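Local structure of excinuclease ABC, subunit A. (2VF7) at residues A543-L548 / V754-E759. The protein binds DNA, zinc and ATP as a UvrA-family ABC ATPase, and probably takes part in recognising damaged DNA for excision repair. The protein carries 1 engineered substitution. Numbering follows the deposited sequence. Where two conformers were deposited one is given.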
loop_
_atom_site.group_PDB
_atom_site.type_symbol
_atom_site.label_atom_id
_atom_site.label_comp_id
_atom_site.label_asym_id
_atom_site.label_seq_id
_atom_site.Cartn_x
_atom_site.Cartn_y
_atom_site.Cartn_z
ATOM N N ALA A 543 -15.092 -36.558 11.427
ATOM C CA ALA A 543 -15.805 -37.838 11.272
ATOM C C ALA A 543 -16.963 -38.045 12.236
ATOM O O ALA A 543 -18.067 -38.383 11.812
ATOM C CB ALA A 543 -14.835 -39.018 11.355
ATOM N N LEU A 544 -16.720 -37.860 13.529
ATOM C CA LEU A 544 -17.774 -38.067 14.508
ATOM C C LEU A 544 -18.948 -37.163 14.178
ATOM O O LEU A 544 -20.026 -37.649 13.856
ATOM C CB LEU A 544 -17.281 -37.808 15.936
ATOM C CG LEU A 544 -18.331 -38.012 17.043
ATOM C CD1 LEU A 544 -18.923 -39.413 16.996
ATOM C CD2 LEU A 544 -17.761 -37.751 18.414
ATOM N N VAL A 545 -18.709 -35.855 14.217
ATOM C CA VAL A 545 -19.743 -34.836 14.049
ATOM C C VAL A 545 -20.646 -35.051 12.830
ATOM O O VAL A 545 -21.873 -35.031 12.955
ATOM C CB VAL A 545 -19.123 -33.410 14.039
ATOM C CG1 VAL A 545 -20.127 -32.370 13.570
ATOM C CG2 VAL A 545 -18.625 -33.057 15.413
ATOM N N ASP A 546 -20.067 -35.255 11.652
ATOM C CA ASP A 546 -20.927 -35.523 10.506
ATOM C C ASP A 546 -21.108 -37.012 10.241
ATOM O O ASP A 546 -21.182 -37.459 9.099
ATOM C CB ASP A 546 -20.573 -34.693 9.254
ATOM C CG ASP A 546 -19.097 -34.710 8.912
ATOM O OD1 ASP A 546 -18.616 -35.768 8.437
ATOM O OD2 ASP A 546 -18.442 -33.647 9.077
ATOM N N ALA A 547 -21.176 -37.773 11.327
ATOM C CA ALA A 547 -21.807 -39.082 11.309
ATOM C C ALA A 547 -23.127 -38.943 12.055
ATOM O O ALA A 547 -24.168 -39.360 11.551
ATOM C CB ALA A 547 -20.915 -40.147 11.947
ATOM N N LEU A 548 -23.100 -38.321 13.233
ATOM C CA LEU A 548 -24.332 -38.181 14.014
ATOM C C LEU A 548 -25.179 -36.936 13.717
ATOM O O LEU A 548 -26.290 -36.801 14.245
ATOM C CB LEU A 548 -24.111 -38.426 15.518
ATOM C CG LEU A 548 -23.369 -37.515 16.488
ATOM C CD1 LEU A 548 -23.560 -38.070 17.890
ATOM C CD2 LEU A 548 -21.913 -37.469 16.170
ATOM N N VAL A 754 -24.924 -34.768 23.337
ATOM C CA VAL A 754 -23.476 -34.950 23.254
ATOM C C VAL A 754 -22.850 -33.628 22.817
ATOM O O VAL A 754 -23.223 -33.066 21.775
ATOM C CB VAL A 754 -23.084 -36.132 22.300
ATOM C CG1 VAL A 754 -23.662 -35.934 20.907
ATOM C CG2 VAL A 754 -21.576 -36.325 22.218
ATOM N N TYR A 755 -21.935 -33.107 23.639
ATOM C CA TYR A 755 -21.198 -31.889 23.298
ATOM C C TYR A 755 -19.828 -32.252 22.772
ATOM O O TYR A 755 -19.034 -32.855 23.495
ATOM C CB TYR A 755 -21.036 -30.978 24.516
ATOM C CG TYR A 755 -22.324 -30.408 25.048
ATOM C CD1 TYR A 755 -23.121 -31.149 25.910
ATOM C CD2 TYR A 755 -22.753 -29.131 24.686
ATOM C CE1 TYR A 755 -24.305 -30.650 26.399
ATOM C CE2 TYR A 755 -23.951 -28.615 25.178
ATOM C CZ TYR A 755 -24.715 -29.390 26.040
ATOM O OH TYR A 755 -25.892 -28.929 26.551
ATOM N N VAL A 756 -19.545 -31.883 21.524
ATOM C CA VAL A 756 -18.197 -32.047 20.988
ATOM C C VAL A 756 -17.445 -30.709 20.893
ATOM O O VAL A 756 -17.885 -29.754 20.252
ATOM C CB VAL A 756 -18.140 -32.889 19.683
ATOM C CG1 VAL A 756 -19.093 -34.094 19.766
ATOM C CG2 VAL A 756 -18.452 -32.051 18.481
ATOM N N LEU A 757 -16.300 -30.675 21.564
ATOM C CA LEU A 757 -15.545 -29.456 21.803
ATOM C C LEU A 757 -14.081 -29.608 21.347
ATOM O O LEU A 757 -13.412 -30.603 21.647
ATOM C CB LEU A 757 -15.589 -29.137 23.302
ATOM C CG LEU A 757 -16.791 -28.534 24.058
ATOM C CD1 LEU A 757 -18.151 -28.878 23.498
ATOM C CD2 LEU A 757 -16.743 -28.910 25.546
ATOM N N ASP A 758 -13.589 -28.630 20.604
ATOM C CA ASP A 758 -12.169 -28.578 20.242
ATOM C C ASP A 758 -11.440 -27.760 21.316
ATOM O O ASP A 758 -12.016 -26.848 21.884
ATOM C CB ASP A 758 -12.033 -27.963 18.840
ATOM C CG ASP A 758 -10.587 -27.781 18.394
ATOM O OD1 ASP A 758 -10.301 -26.715 17.793
ATOM O OD2 ASP A 758 -9.749 -28.687 18.619
ATOM N N GLU A 759 -10.182 -28.084 21.587
ATOM C CA GLU A 759 -9.410 -27.514 22.705
ATOM C C GLU A 759 -10.090 -26.374 23.490
ATOM O O GLU A 759 -9.760 -25.222 23.297
ATOM C CB GLU A 759 -8.033 -27.078 22.210
ATOM C CG GLU A 759 -6.887 -27.516 23.120
ATOM C CD GLU A 759 -6.894 -26.817 24.469
ATOM O OE1 GLU A 759 -7.277 -25.617 24.526
ATOM O OE2 GLU A 759 -6.517 -27.463 25.469
#
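Val756 touches two residues of helix 536-551, one with each methyl group, an example of how a beta-branched strand residue can serve two neighbours on a helix. Its CG2 lies 3.2 Å from CG2 of Val545, shorter than van der Waals contact and so perhaps partly a matter of the model, whereas its CG1 lies 4.1 Å from Leu544 CD2. The branch at CB supplies the two methyls, and chi1 of -41° aims them, with CG1 opposite the carbonyl carbon and CG2 between that carbon and the backbone N. Two residues back on the same strand face, Val754 uses one methyl, its CG1 touching Leu548 CD1 at 3.7 Å, the two side chains meeting at a slant. With chi1 at 71°, rare for a leucine in a helix, Leu548 still brings CD1 to Val754. All five residues are buried, and the contact is wholly apolar. Leu544 also reaches Ile787, Leu503 and Leu505, while Leu548 rests on Leu586. The axes of segments 543-548 and 754-758 approach to 10.3 Å, their N-to-C directions 149° apart. Helix 536-551 follows the Walker A P-loop that binds ADP, and its packing against the central, mostly parallel sheet is characteristic of the ABC ATPase nucleotide-binding fold.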